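Local coordinates for inclusion membrane protein A (Chlamydia trachomatis, PDB 6E7E) that probably brings about the homotypic fusion of chlamydial inclusions as a SNARE-like membrane protein, of which this chain is the soluble, largely helical domain, at residues E20-L25 with Q58-N63; V27-F32 with D52-L57; R105-L110 with E129-I134; K65-L70 with K150-Q155. The protein carries 2 engineered substitutions. All coordinates share one frame; numbering follows the deposited sequence.

Contact 1: residues E20-L25 with Q58-N63; sequences EINFML and QGFRDN
The Phe-60 ring takes Leu-25 on one face and Asn-22 at its edge. Leu-25 CD1 lies almost squarely above the middle of the ring, 3.7 Å from the centroid of Phe-60 and only 6° off the ring normal, a clean CH-pi contact. At the rim Asn-22 CB is in the ring plane, and Asn-22 ND2 comes within 3.4 Å of Phe-60 CD2; the amide and the ring are nearly coplanar, 17° apart, so the two side chains slide past each other instead of stacking. Ile-21 CG2 approaches at a slant, 3.8 Å from Phe-60 CZ. Phe-60 reaches all three because its CG is anti to the backbone N (chi1 -180°), which carries the ring over to helix 4-38.

Asn-22 ND2 and Arg-61 N are 3.3 Å apart, but both are donors and do not bond each other. A water resolves the meeting by accepting from both, at 2.7 Å from Asn-22 ND2. A second water donates to Asn-22 OD1 and accepts, weakly, from Arg-61 NH1 at the edge of the guanidinium, so the whole amide is joined to the loop through water.

The apolar side of this contact faces inward: Ile-21 and Leu-25 also pack on helix 87-107, while Phe-60, in the turn between helices 44-57 and 65-73, reaches Ile-142 and Leu-145 of helix 125-165.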
loop_
_atom_site.group_PDB
_atom_site.type_symbol
_atom_site.label_atom_id
_atom_site.label_comp_id
_atom_site.label_asym_id
_atom_site.label_seq_id
_atom_site.Cartn_x
_atom_site.Cartn_y
_atom_site.Cartn_z
ATOM N N GLU A 20 6.883 5.612 -2.023
ATOM C CA GLU A 20 6.170 6.830 -2.463
ATOM C C GLU A 20 4.672 6.695 -2.215
ATOM O O GLU A 20 4.020 7.642 -1.748
ATOM C CB GLU A 20 6.421 7.085 -3.942
ATOM C CG GLU A 20 7.861 7.398 -4.262
ATOM C CD GLU A 20 8.061 7.946 -5.645
ATOM O OE1 GLU A 20 7.155 7.786 -6.479
ATOM O OE2 GLU A 20 9.088 8.593 -5.853
ATOM N N ILE A 21 4.119 5.542 -2.542
ATOM C CA ILE A 21 2.689 5.251 -2.327
ATOM C C ILE A 21 2.393 5.369 -0.841
ATOM O O ILE A 21 1.390 5.969 -0.455
ATOM C CB ILE A 21 2.345 3.877 -2.909
ATOM C CG1 ILE A 21 2.335 3.901 -4.434
ATOM C CG2 ILE A 21 1.039 3.361 -2.341
ATOM C CD1 ILE A 21 2.428 2.505 -5.039
ATOM N N ASN A 22 3.238 4.797 -0.000
ATOM C CA ASN A 22 3.030 4.880 1.457
ATOM C C ASN A 22 2.951 6.332 1.904
ATOM O O ASN A 22 2.074 6.719 2.670
ATOM C CB ASN A 22 4.189 4.175 2.157
ATOM C CG ASN A 22 4.086 4.230 3.659
ATOM O OD1 ASN A 22 4.943 4.795 4.344
ATOM N ND2 ASN A 22 3.001 3.728 4.181
ATOM N N PHE A 23 3.895 7.137 1.448
ATOM C CA PHE A 23 3.910 8.554 1.859
ATOM C C PHE A 23 2.632 9.239 1.366
ATOM O O PHE A 23 1.964 9.944 2.132
ATOM C CB PHE A 23 5.141 9.277 1.319
ATOM C CG PHE A 23 5.069 10.719 1.717
ATOM C CD1 PHE A 23 5.321 11.117 3.023
ATOM C CD2 PHE A 23 4.573 11.650 0.819
ATOM C CE1 PHE A 23 5.107 12.435 3.395
ATOM C CE2 PHE A 23 4.382 12.965 1.205
ATOM C CZ PHE A 23 4.674 13.360 2.479
ATOM N N MET A 24 2.283 9.061 0.106
ATOM C CA MET A 24 1.083 9.726 -0.437
ATOM C C MET A 24 -0.166 9.250 0.287
ATOM O O MET A 24 -1.046 10.089 0.590
ATOM C CB MET A 24 0.955 9.484 -1.934
ATOM C CG MET A 24 2.004 10.244 -2.700
ATOM S SD MET A 24 1.758 10.100 -4.499
ATOM C CE MET A 24 2.607 8.580 -4.841
ATOM N N LEU A 25 -0.292 7.961 0.569
ATOM C CA LEU A 25 -1.447 7.485 1.332
ATOM C C LEU A 25 -1.444 8.067 2.749
ATOM O O LEU A 25 -2.545 8.291 3.277
ATOM C CB LEU A 25 -1.477 5.967 1.364
ATOM C CG LEU A 25 -1.766 5.299 0.029
ATOM C CD1 LEU A 25 -1.650 3.804 0.163
ATOM C CD2 LEU A 25 -3.144 5.652 -0.479
ATOM N N GLN A 58 -4.367 2.865 7.813
ATOM C CA GLN A 58 -3.537 2.614 9.012
ATOM C C GLN A 58 -2.552 1.485 8.719
ATOM O O GLN A 58 -2.963 0.448 8.179
ATOM C CB GLN A 58 -4.387 2.223 10.220
ATOM C CG GLN A 58 -5.184 3.365 10.826
ATOM C CD GLN A 58 -5.951 2.958 12.060
ATOM O OE1 GLN A 58 -5.737 3.490 13.143
ATOM N NE2 GLN A 58 -6.858 2.008 11.901
ATOM N N GLY A 59 -1.291 1.710 9.057
ATOM C CA GLY A 59 -0.269 0.662 9.014
ATOM C C GLY A 59 0.033 0.232 7.590
ATOM O O GLY A 59 0.501 -0.907 7.408
ATOM N N PHE A 60 -0.158 1.100 6.594
ATOM C CA PHE A 60 0.102 0.714 5.193
ATOM C C PHE A 60 1.556 0.250 5.058
ATOM O O PHE A 60 1.745 -0.668 4.320
ATOM C CB PHE A 60 -0.271 1.818 4.200
ATOM C CG PHE A 60 -0.009 1.416 2.772
ATOM C CD1 PHE A 60 -0.870 0.586 2.084
ATOM C CD2 PHE A 60 1.182 1.720 2.164
ATOM C CE1 PHE A 60 -0.585 0.161 0.796
ATOM C CE2 PHE A 60 1.464 1.306 0.873
ATOM C CZ PHE A 60 0.584 0.521 0.192
ATOM N N ARG A 61 2.538 0.876 5.702
ATOM C CA ARG A 61 3.958 0.480 5.487
ATOM C C ARG A 61 4.113 -1.000 5.830
ATOM O O ARG A 61 4.855 -1.710 5.131
ATOM C CB ARG A 61 4.918 1.395 6.251
ATOM C CG ARG A 61 4.913 1.247 7.763
ATOM C CD ARG A 61 6.227 1.773 8.323
ATOM N NE ARG A 61 6.183 1.945 9.770
ATOM C CZ ARG A 61 5.755 3.036 10.408
ATOM N NH1 ARG A 61 5.326 4.094 9.738
ATOM N NH2 ARG A 61 5.759 3.059 11.729
ATOM N N ASP A 62 3.367 -1.454 6.826
ATOM C CA ASP A 62 3.471 -2.852 7.304
ATOM C C ASP A 62 2.956 -3.787 6.212
ATOM O O ASP A 62 3.410 -4.907 6.174
ATOM C CB ASP A 62 2.741 -3.054 8.636
ATOM C CG ASP A 62 3.360 -2.252 9.765
ATOM O OD1 ASP A 62 4.604 -2.209 9.828
ATOM O OD2 ASP A 62 2.591 -1.653 10.553
ATOM N N ASN A 63 2.113 -3.315 5.294
ATOM C CA ASN A 63 1.477 -4.161 4.251
ATOM C C ASN A 63 2.445 -4.471 3.099
ATOM O O ASN A 63 2.093 -5.324 2.253
ATOM C CB ASN A 63 0.197 -3.503 3.729
ATOM C CG ASN A 63 -0.934 -3.549 4.738
ATOM O OD1 ASN A 63 -1.653 -2.565 4.950
ATOM N ND2 ASN A 63 -1.047 -4.673 5.425
HETATM O O HOH W 1 2.572 3.607 6.855
HETATM O O HOH W 2 4.338 5.639 7.111
#

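Contact 2: residues V27-F32 with D52-L57; sequences VLQKEF and DFYSCL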
loop_
_atom_site.group_PDB
_atom_site.type_symbol
_atom_site.label_atom_id
_atom_site.label_comp_id
_atom_site.label_asym_id
_atom_site.label_seq_id
_atom_site.Cartn_x
_atom_site.Cartn_y
_atom_site.Cartn_z
ATOM N N VAL A 27 -0.556 11.068 3.544
ATOM C CA VAL A 27 -1.084 12.441 3.361
ATOM C C VAL A 27 -2.594 12.339 3.183
ATOM O O VAL A 27 -3.362 13.112 3.804
ATOM C CB VAL A 27 -0.428 13.145 2.167
ATOM C CG1 VAL A 27 -1.081 14.489 1.858
ATOM C CG2 VAL A 27 1.057 13.322 2.388
ATOM N N LEU A 28 -3.046 11.441 2.332
ATOM C CA LEU A 28 -4.491 11.292 2.067
ATOM C C LEU A 28 -5.220 10.820 3.319
ATOM O O LEU A 28 -6.322 11.283 3.583
ATOM C CB LEU A 28 -4.706 10.346 0.892
ATOM C CG LEU A 28 -4.247 10.918 -0.444
ATOM C CD1 LEU A 28 -4.166 9.836 -1.495
ATOM C CD2 LEU A 28 -5.177 12.009 -0.895
ATOM N N GLN A 29 -4.606 9.934 4.086
ATOM C CA GLN A 29 -5.195 9.453 5.349
ATOM C C GLN A 29 -5.497 10.657 6.241
ATOM O O GLN A 29 -6.576 10.753 6.823
ATOM C CB GLN A 29 -4.197 8.500 5.996
ATOM C CG GLN A 29 -4.765 7.879 7.233
ATOM C CD GLN A 29 -3.733 7.201 8.075
ATOM O OE1 GLN A 29 -2.554 7.552 8.082
ATOM N NE2 GLN A 29 -4.200 6.232 8.825
ATOM N N LYS A 30 -4.516 11.527 6.412
ATOM C CA LYS A 30 -4.682 12.703 7.282
ATOM C C LYS A 30 -5.761 13.637 6.719
ATOM O O LYS A 30 -6.557 14.198 7.480
ATOM C CB LYS A 30 -3.350 13.435 7.425
ATOM C CG LYS A 30 -3.325 14.564 8.437
ATOM C CD LYS A 30 -1.928 14.970 8.810
ATOM C CE LYS A 30 -1.310 15.817 7.729
ATOM N NZ LYS A 30 -0.084 16.477 8.217
ATOM N N GLU A 31 -5.782 13.790 5.404
ATOM C CA GLU A 31 -6.796 14.640 4.760
ATOM C C GLU A 31 -8.200 14.110 5.066
ATOM O O GLU A 31 -9.108 14.898 5.353
ATOM C CB GLU A 31 -6.550 14.680 3.262
ATOM C CG GLU A 31 -7.352 15.723 2.542
ATOM C CD GLU A 31 -7.015 15.890 1.062
ATOM O OE1 GLU A 31 -6.613 14.885 0.426
ATOM O OE2 GLU A 31 -7.193 17.004 0.512
ATOM N N PHE A 32 -8.394 12.797 5.004
ATOM C CA PHE A 32 -9.729 12.214 5.276
ATOM C C PHE A 32 -10.039 12.222 6.767
ATOM O O PHE A 32 -11.220 12.344 7.088
ATOM C CB PHE A 32 -9.876 10.842 4.613
ATOM C CG PHE A 32 -10.154 11.014 3.140
ATOM C CD1 PHE A 32 -11.414 11.409 2.720
ATOM C CD2 PHE A 32 -9.162 10.895 2.189
ATOM C CE1 PHE A 32 -11.673 11.683 1.391
ATOM C CE2 PHE A 32 -9.420 11.179 0.864
ATOM C CZ PHE A 32 -10.667 11.577 0.477
ATOM N N ASP A 52 -13.486 5.757 7.218
ATOM C CA ASP A 52 -13.071 4.472 6.608
ATOM C C ASP A 52 -11.746 4.618 5.866
ATOM O O ASP A 52 -10.904 3.696 5.929
ATOM C CB ASP A 52 -14.120 3.952 5.623
ATOM C CG ASP A 52 -15.431 3.506 6.200
ATOM O OD1 ASP A 52 -15.471 3.231 7.410
ATOM O OD2 ASP A 52 -16.379 3.426 5.406
ATOM N N PHE A 53 -11.526 5.707 5.150
ATOM C CA PHE A 53 -10.206 5.905 4.519
ATOM C C PHE A 53 -9.131 6.007 5.591
ATOM O O PHE A 53 -8.043 5.443 5.441
ATOM C CB PHE A 53 -10.184 7.148 3.655
ATOM C CG PHE A 53 -10.745 6.928 2.285
ATOM C CD1 PHE A 53 -9.987 6.287 1.347
ATOM C CD2 PHE A 53 -12.016 7.321 1.940
ATOM C CE1 PHE A 53 -10.466 6.056 0.077
ATOM C CE2 PHE A 53 -12.485 7.093 0.666
ATOM C CZ PHE A 53 -11.705 6.480 -0.276
ATOM N N TYR A 54 -9.409 6.723 6.668
ATOM C CA TYR A 54 -8.422 6.871 7.749
ATOM C C TYR A 54 -8.033 5.479 8.258
ATOM O O TYR A 54 -6.857 5.143 8.399
ATOM C CB TYR A 54 -8.931 7.756 8.880
ATOM C CG TYR A 54 -7.817 7.999 9.878
ATOM C CD1 TYR A 54 -6.784 8.882 9.568
ATOM C CD2 TYR A 54 -7.714 7.288 11.048
ATOM C CE1 TYR A 54 -5.699 9.073 10.405
ATOM C CE2 TYR A 54 -6.653 7.479 11.911
ATOM C CZ TYR A 54 -5.641 8.365 11.586
ATOM O OH TYR A 54 -4.587 8.527 12.433
ATOM N N SER A 55 -9.035 4.668 8.531
ATOM C CA SER A 55 -8.855 3.335 9.142
ATOM C C SER A 55 -8.165 2.379 8.167
ATOM O O SER A 55 -7.242 1.643 8.578
ATOM C CB SER A 55 -10.197 2.807 9.591
ATOM O OG SER A 55 -10.702 3.568 10.675
ATOM N N CYS A 56 -8.578 2.340 6.905
ATOM C CA CYS A 56 -8.060 1.298 6.000
ATOM C C CYS A 56 -6.613 1.627 5.608
ATOM O O CYS A 56 -5.872 0.705 5.220
ATOM C CB CYS A 56 -8.984 1.051 4.819
ATOM S SG CYS A 56 -8.807 2.240 3.493
ATOM N N LEU A 57 -6.175 2.870 5.751
ATOM C CA LEU A 57 -4.787 3.271 5.408
ATOM C C LEU A 57 -3.848 3.167 6.620
ATOM O O LEU A 57 -2.633 3.264 6.418
ATOM C CB LEU A 57 -4.810 4.668 4.795
ATOM C CG LEU A 57 -5.545 4.749 3.463
ATOM C CD1 LEU A 57 -5.568 6.171 2.946
ATOM C CD2 LEU A 57 -4.910 3.842 2.426
HETATM O O HOH W 3 -1.212 5.524 5.960
#
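Gln-29 NE2 donates to the backbone carbonyl Tyr-54 O at 2.9 Å, nearly straight at 165°, on a lone pair in the carbonyl plane and close to the plane of the amide itself. That oxygen belongs to the last turns of helix 44-57, so a side chain of one helix is tied directly to the main chain of the other. The far end of the amide is held more loosely: a water donates to Leu-57 O at 2.7 Å and, weakly, to Gln-29 OE1.

On its way across, Gln-29 passes over the Tyr-54 ring. NE2 stands above one face toward the rim, while Gln-29 CG is packed tightly, 3.2 Å from Tyr-54 CD1. The edge of the same ring meets backbone Gln-29 O, in plane, with Tyr-54 CD1 3.3 Å from it. Gln-29 manages this reach with CG anti to the backbone N (chi1 -175°) and an extended chain beyond. Leu-57 CB fills in beside the aliphatic part of Gln-29.

Next to this pair, Phe-32 and Phe-53 lie side by side and point the same way. Their rings make a face-to-face stack, centroids 4.7 Å apart and planes tilted by 27°, and Phe-32 CB touches Phe-53 CB at 3.8 Å.

The consecutive helices 4-38 and 44-57 form an antiparallel helical hairpin here, segment axes 8.0 Å apart at closest approach and N-to-C directions at 146°. Its inner side packs on helices 87-107 and 125-165: both phenylalanines rest on Leu-107 and Leu-131, and Leu-57 on Leu-138.

Contact 3: residues R105-L110 with E129-I134; sequences RFLTPL and EELKTI
Segments 105-110 and 129-134 come together near the point where helix 87-107 gives way to helix 110-119, with Leu-107 and Ile-134 the nearest pair at 7.2 Å between CA atoms; within the first segment Leu-110 N bonds to Leu-107 O. What meets between them is almost purely aliphatic.

Leu-110 and Ile-134 reach toward each other tip to tip, Leu-110 CD1 and Ile-134 CD1 standing 3.5 Å apart. The same Leu-110 methyl also touches Leu-131 CD2 at 3.9 Å. Leu-107 comes in from helix 87-107, crossing Leu-131 at about a right angle. Having CG anti to the backbone N (chi1 -172°) turns its branch toward the other helix, where Leu-107 CD1 lies 3.7 Å from Leu-131 CD2 and, more loosely, meets Ile-134 CG2. Phe-106 contributes its CB, 4.0 Å from Ile-134 CD1.

Glu-130 lies across Leu-110 at the margin, its extended chain bringing OE1 to 3.6 Å from Leu-110 CD2, so the carboxylate borders the leucine methyls without a polar bond between the two segments.

Beyond the contact, Leu-107 packs on Leu-28 of helix 4-38 and Leu-131 on Leu-46 of helix 44-57. Aliphatic side chains meeting this way are usual between the helices of a bundle; here they close a helical hairpin, the chain turning back after helix 110-119 into the long helix 125-165.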
loop_
_atom_site.group_PDB
_atom_site.type_symbol
_atom_site.label_atom_id
_atom_site.label_comp_id
_atom_site.label_asym_id
_atom_site.label_seq_id
_atom_site.Cartn_x
_atom_site.Cartn_y
_atom_site.Cartn_z
ATOM N N ARG A 105 -4.225 8.624 -7.791
ATOM C CA ARG A 105 -4.508 9.656 -8.797
ATOM C C ARG A 105 -5.982 10.045 -8.706
ATOM O O ARG A 105 -6.316 11.243 -8.761
ATOM C CB ARG A 105 -4.111 9.164 -10.186
ATOM C CG ARG A 105 -4.125 10.275 -11.216
ATOM C CD ARG A 105 -3.535 9.876 -12.544
ATOM N NE ARG A 105 -4.312 8.831 -13.201
ATOM C CZ ARG A 105 -5.370 9.028 -13.994
ATOM N NH1 ARG A 105 -5.825 10.246 -14.229
ATOM N NH2 ARG A 105 -5.974 7.990 -14.545
ATOM N N PHE A 106 -6.886 9.090 -8.642
ATOM C CA PHE A 106 -8.335 9.397 -8.595
ATOM C C PHE A 106 -8.733 10.033 -7.277
ATOM O O PHE A 106 -9.631 10.871 -7.213
ATOM C CB PHE A 106 -9.200 8.138 -8.648
ATOM C CG PHE A 106 -8.933 7.174 -9.777
ATOM C CD1 PHE A 106 -8.602 7.650 -11.035
ATOM C CD2 PHE A 106 -9.043 5.795 -9.596
ATOM C CE1 PHE A 106 -8.377 6.777 -12.090
ATOM C CE2 PHE A 106 -8.811 4.921 -10.649
ATOM C CZ PHE A 106 -8.474 5.413 -11.895
ATOM N N LEU A 107 -8.125 9.604 -6.186
ATOM C CA LEU A 107 -8.541 10.067 -4.852
ATOM C C LEU A 107 -8.018 11.474 -4.587
ATOM O O LEU A 107 -8.650 12.185 -3.810
ATOM C CB LEU A 107 -8.000 9.082 -3.827
ATOM C CG LEU A 107 -8.471 9.276 -2.393
ATOM C CD1 LEU A 107 -9.990 9.228 -2.275
ATOM C CD2 LEU A 107 -7.856 8.197 -1.521
ATOM N N THR A 108 -6.878 11.833 -5.155
ATOM C CA THR A 108 -6.163 13.064 -4.743
ATOM C C THR A 108 -7.049 14.304 -4.724
ATOM O O THR A 108 -6.991 15.036 -3.747
ATOM C CB THR A 108 -4.926 13.247 -5.611
ATOM O OG1 THR A 108 -3.965 12.246 -5.283
ATOM C CG2 THR A 108 -4.250 14.570 -5.370
ATOM N N PRO A 109 -7.874 14.585 -5.746
ATOM C CA PRO A 109 -8.631 15.836 -5.701
ATOM C C PRO A 109 -9.912 15.781 -4.870
ATOM O O PRO A 109 -10.569 16.810 -4.742
ATOM C CB PRO A 109 -9.009 16.094 -7.157
ATOM C CG PRO A 109 -8.737 14.854 -7.912
ATOM C CD PRO A 109 -7.957 13.905 -7.039
ATOM N N LEU A 110 -10.324 14.624 -4.402
ATOM C CA LEU A 110 -11.731 14.506 -3.964
ATOM C C LEU A 110 -12.040 15.177 -2.627
ATOM O O LEU A 110 -13.130 15.732 -2.510
ATOM C CB LEU A 110 -12.113 13.031 -3.943
ATOM C CG LEU A 110 -12.088 12.373 -5.329
ATOM C CD1 LEU A 110 -12.576 10.944 -5.195
ATOM C CD2 LEU A 110 -12.843 13.125 -6.419
ATOM N N GLU A 129 -20.516 8.707 -3.319
ATOM C CA GLU A 129 -20.557 7.407 -4.017
ATOM C C GLU A 129 -19.186 7.106 -4.629
ATOM O O GLU A 129 -18.738 5.956 -4.555
ATOM C CB GLU A 129 -21.648 7.454 -5.079
ATOM C CG GLU A 129 -21.652 6.243 -5.969
ATOM C CD GLU A 129 -21.830 4.957 -5.211
ATOM O OE1 GLU A 129 -22.297 4.998 -4.041
ATOM O OE2 GLU A 129 -21.497 3.924 -5.794
ATOM N N GLU A 130 -18.533 8.108 -5.203
ATOM C CA GLU A 130 -17.198 7.896 -5.772
ATOM C C GLU A 130 -16.229 7.500 -4.661
ATOM O O GLU A 130 -15.398 6.588 -4.861
ATOM C CB GLU A 130 -16.736 9.148 -6.489
ATOM C CG GLU A 130 -15.412 8.947 -7.166
ATOM C CD GLU A 130 -14.953 10.101 -8.029
ATOM O OE1 GLU A 130 -15.535 11.188 -7.909
ATOM O OE2 GLU A 130 -14.023 9.903 -8.835
ATOM N N LEU A 131 -16.301 8.152 -3.526
ATOM C CA LEU A 131 -15.410 7.853 -2.402
ATOM C C LEU A 131 -15.628 6.423 -1.926
ATOM O O LEU A 131 -14.648 5.717 -1.645
ATOM C CB LEU A 131 -15.607 8.856 -1.274
ATOM C CG LEU A 131 -14.996 10.218 -1.545
ATOM C CD1 LEU A 131 -15.506 11.212 -0.506
ATOM C CD2 LEU A 131 -13.484 10.151 -1.520
ATOM N N LYS A 132 -16.869 5.986 -1.810
ATOM C CA LYS A 132 -17.126 4.613 -1.365
ATOM C C LYS A 132 -16.549 3.618 -2.369
ATOM O O LYS A 132 -16.007 2.563 -1.968
ATOM C CB LYS A 132 -18.610 4.350 -1.213
ATOM C CG LYS A 132 -19.262 5.045 -0.038
ATOM C CD LYS A 132 -20.741 4.847 -0.044
ATOM C CE LYS A 132 -21.444 5.579 1.074
ATOM N NZ LYS A 132 -22.911 5.605 0.846
ATOM N N THR A 133 -16.639 3.934 -3.654
ATOM C CA THR A 133 -16.133 3.024 -4.704
ATOM C C THR A 133 -14.608 2.943 -4.615
ATOM O O THR A 133 -14.042 1.824 -4.718
ATOM C CB THR A 133 -16.651 3.517 -6.058
ATOM O OG1 THR A 133 -18.080 3.571 -6.041
ATOM C CG2 THR A 133 -16.192 2.640 -7.196
ATOM N N ILE A 134 -13.936 4.061 -4.476
ATOM C CA ILE A 134 -12.465 4.057 -4.336
ATOM C C ILE A 134 -12.061 3.353 -3.045
ATOM O O ILE A 134 -11.099 2.580 -3.050
ATOM C CB ILE A 134 -11.900 5.481 -4.407
ATOM C CG1 ILE A 134 -12.162 6.072 -5.788
ATOM C CG2 ILE A 134 -10.422 5.471 -4.054
ATOM C CD1 ILE A 134 -11.966 7.553 -5.826
#

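Contact 4: residues K65-L70 with K150-Q155; sequences KGFESL and KTLTSQ
Lys-65 opens helix 65-73 beside Thr-153, with Lys-65 C 3.9 Å from Thr-153 OG1. The Lys-65 side chain, bent at chi3 (20°), brings NZ to 4.8 Å from Lys-150 NZ, two like charges that probably disfavour each other mildly at this outer margin.

Next comes Gly-66, where the backbones almost touch: the CA atoms of Gly-66 and Thr-153 are 4.2 Å apart, and Thr-153 OG1 presses to 3.1 Å from Gly-66 CA. Without a side chain, the glycine lets Leu-152 and Thr-153 settle straight onto the main chain. Gly-66 N donates a hydrogen bond to Ser-149 OG, while Thr-153 OG1 turns, weakly, to Ser-149 O.

Phe-67 presents a ring face to Leu-152 CD1, which sits 3.9 Å from the centroid of Phe-67 and 30° off the normal, a CH-pi contact. Leu-152 holds this place with chi1 at -100°, away from a staggered value. Further on, Ser-69 OG bonds back to Lys-65 O, and Leu-70 CD2 comes within 4.0 Å of Leu-152 CD1.

The segment axes approach to 7.4 Å, with N-to-C directions 45° apart: a close helix-helix packing through a glycine, where helix 65-73 lies against helix 125-165 in the all-helical bundle.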
loop_
_atom_site.group_PDB
_atom_site.type_symbol
_atom_site.label_atom_id
_atom_site.label_comp_id
_atom_site.label_asym_id
_atom_site.label_seq_id
_atom_site.Cartn_x
_atom_site.Cartn_y
_atom_site.Cartn_z
ATOM N N LYS A 65 6.023 -4.846 4.001
ATOM C CA LYS A 65 7.297 -5.101 4.716
ATOM C C LYS A 65 8.044 -6.300 4.125
ATOM O O LYS A 65 9.281 -6.273 4.131
ATOM C CB LYS A 65 6.982 -5.318 6.189
ATOM C CG LYS A 65 8.184 -5.628 7.059
ATOM C CD LYS A 65 7.837 -5.923 8.503
ATOM C CE LYS A 65 6.394 -6.327 8.721
ATOM N NZ LYS A 65 6.231 -7.179 9.922
ATOM N N GLY A 66 7.357 -7.345 3.681
ATOM C CA GLY A 66 8.090 -8.508 3.165
ATOM C C GLY A 66 8.896 -8.162 1.935
ATOM O O GLY A 66 9.987 -8.704 1.742
ATOM N N PHE A 67 8.380 -7.287 1.084
ATOM C CA PHE A 67 9.101 -6.864 -0.139
ATOM C C PHE A 67 10.302 -6.027 0.264
ATOM O O PHE A 67 11.359 -6.151 -0.358
ATOM C CB PHE A 67 8.163 -6.157 -1.096
ATOM C CG PHE A 67 7.136 -7.056 -1.706
ATOM C CD1 PHE A 67 7.529 -8.020 -2.611
ATOM C CD2 PHE A 67 5.816 -7.013 -1.299
ATOM C CE1 PHE A 67 6.600 -8.877 -3.170
ATOM C CE2 PHE A 67 4.886 -7.871 -1.856
ATOM C CZ PHE A 67 5.281 -8.785 -2.804
ATOM N N GLU A 68 10.087 -5.088 1.178
ATOM C CA GLU A 68 11.198 -4.240 1.642
ATOM C C GLU A 68 12.261 -5.130 2.282
ATOM O O GLU A 68 13.479 -4.963 2.042
ATOM C CB GLU A 68 10.643 -3.170 2.584
ATOM C CG GLU A 68 11.681 -2.155 2.968
ATOM C CD GLU A 68 11.157 -0.947 3.709
ATOM O OE1 GLU A 68 9.931 -0.784 3.790
ATOM O OE2 GLU A 68 11.995 -0.186 4.193
ATOM N N SER A 69 11.835 -6.083 3.097
ATOM C CA SER A 69 12.792 -7.009 3.733
ATOM C C SER A 69 13.561 -7.838 2.693
ATOM O O SER A 69 14.771 -8.042 2.835
ATOM C CB SER A 69 12.078 -7.911 4.681
ATOM O OG SER A 69 11.631 -7.211 5.831
ATOM N N LEU A 70 12.877 -8.344 1.674
ATOM C CA LEU A 70 13.517 -9.151 0.613
ATOM C C LEU A 70 14.598 -8.324 -0.058
ATOM O O LEU A 70 15.718 -8.792 -0.247
ATOM C CB LEU A 70 12.476 -9.583 -0.413
ATOM C CG LEU A 70 12.996 -10.496 -1.518
ATOM C CD1 LEU A 70 13.561 -11.795 -0.950
ATOM C CD2 LEU A 70 11.887 -10.771 -2.501
ATOM N N LYS A 150 3.070 -10.575 3.610
ATOM C CA LYS A 150 3.128 -11.352 4.855
ATOM C C LYS A 150 3.749 -12.721 4.591
ATOM O O LYS A 150 4.518 -13.222 5.417
ATOM C CB LYS A 150 1.730 -11.497 5.437
ATOM C CG LYS A 150 1.296 -10.258 6.195
ATOM C CD LYS A 150 1.711 -10.251 7.648
ATOM C CE LYS A 150 1.270 -8.992 8.366
ATOM N NZ LYS A 150 1.745 -8.972 9.767
ATOM N N THR A 151 3.417 -13.329 3.463
ATOM C CA THR A 151 4.018 -14.608 3.078
ATOM C C THR A 151 5.546 -14.443 3.026
ATOM O O THR A 151 6.288 -15.246 3.605
ATOM C CB THR A 151 3.432 -15.096 1.756
ATOM O OG1 THR A 151 2.060 -15.408 1.956
ATOM C CG2 THR A 151 4.154 -16.313 1.245
ATOM N N LEU A 152 6.003 -13.419 2.314
ATOM C CA LEU A 152 7.447 -13.182 2.196
ATOM C C LEU A 152 8.074 -12.906 3.545
ATOM O O LEU A 152 9.173 -13.468 3.802
ATOM C CB LEU A 152 7.685 -11.993 1.295
ATOM C CG LEU A 152 8.063 -12.281 -0.129
ATOM C CD1 LEU A 152 8.238 -10.948 -0.815
ATOM C CD2 LEU A 152 9.325 -13.135 -0.233
ATOM N N THR A 153 7.446 -12.146 4.416
ATOM C CA THR A 153 8.024 -11.870 5.736
ATOM C C THR A 153 8.240 -13.205 6.425
ATOM O O THR A 153 9.288 -13.371 7.046
ATOM C CB THR A 153 7.097 -10.941 6.525
ATOM O OG1 THR A 153 7.173 -9.644 5.950
ATOM C CG2 THR A 153 7.446 -10.913 8.000
ATOM N N SER A 154 7.263 -14.101 6.369
ATOM C CA SER A 154 7.372 -15.376 7.097
ATOM C C SER A 154 8.551 -16.171 6.546
ATOM O O SER A 154 9.334 -16.788 7.305
ATOM C CB SER A 154 6.107 -16.192 6.981
ATOM O OG SER A 154 5.002 -15.558 7.632
ATOM N N GLN A 155 8.663 -16.240 5.237
ATOM C CA GLN A 155 9.716 -17.034 4.579
ATOM C C GLN A 155 11.107 -16.472 4.872
ATOM O O GLN A 155 12.054 -17.237 5.138
ATOM C CB GLN A 155 9.451 -17.099 3.087
ATOM C CG GLN A 155 8.190 -17.849 2.731
ATOM C CD GLN A 155 7.735 -17.566 1.327
ATOM O OE1 GLN A 155 7.915 -16.452 0.805
ATOM N NE2 GLN A 155 7.040 -18.550 0.764
#

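In the fold
Helix 4-38 supplies the first segments of contacts 1 and 2, whose centres are 10 Å apart and which touch; contact 2 falls within the chain interval that contact 1 spans. Contact 2 also touches contact 3, 12 Å away between centres, so these two form one continuous interior on one side of the chain's centre. Contact 4 lies on the other side, about 30 Å from contact 3 between centres, yet both use helix 125-165, which runs the length of the domain. Residues 58-63 lead almost directly into 65-70, joining contact 1 to contact 4. Together they join helices both adjacent and far apart in the chain into one elongated, all-helical bundle.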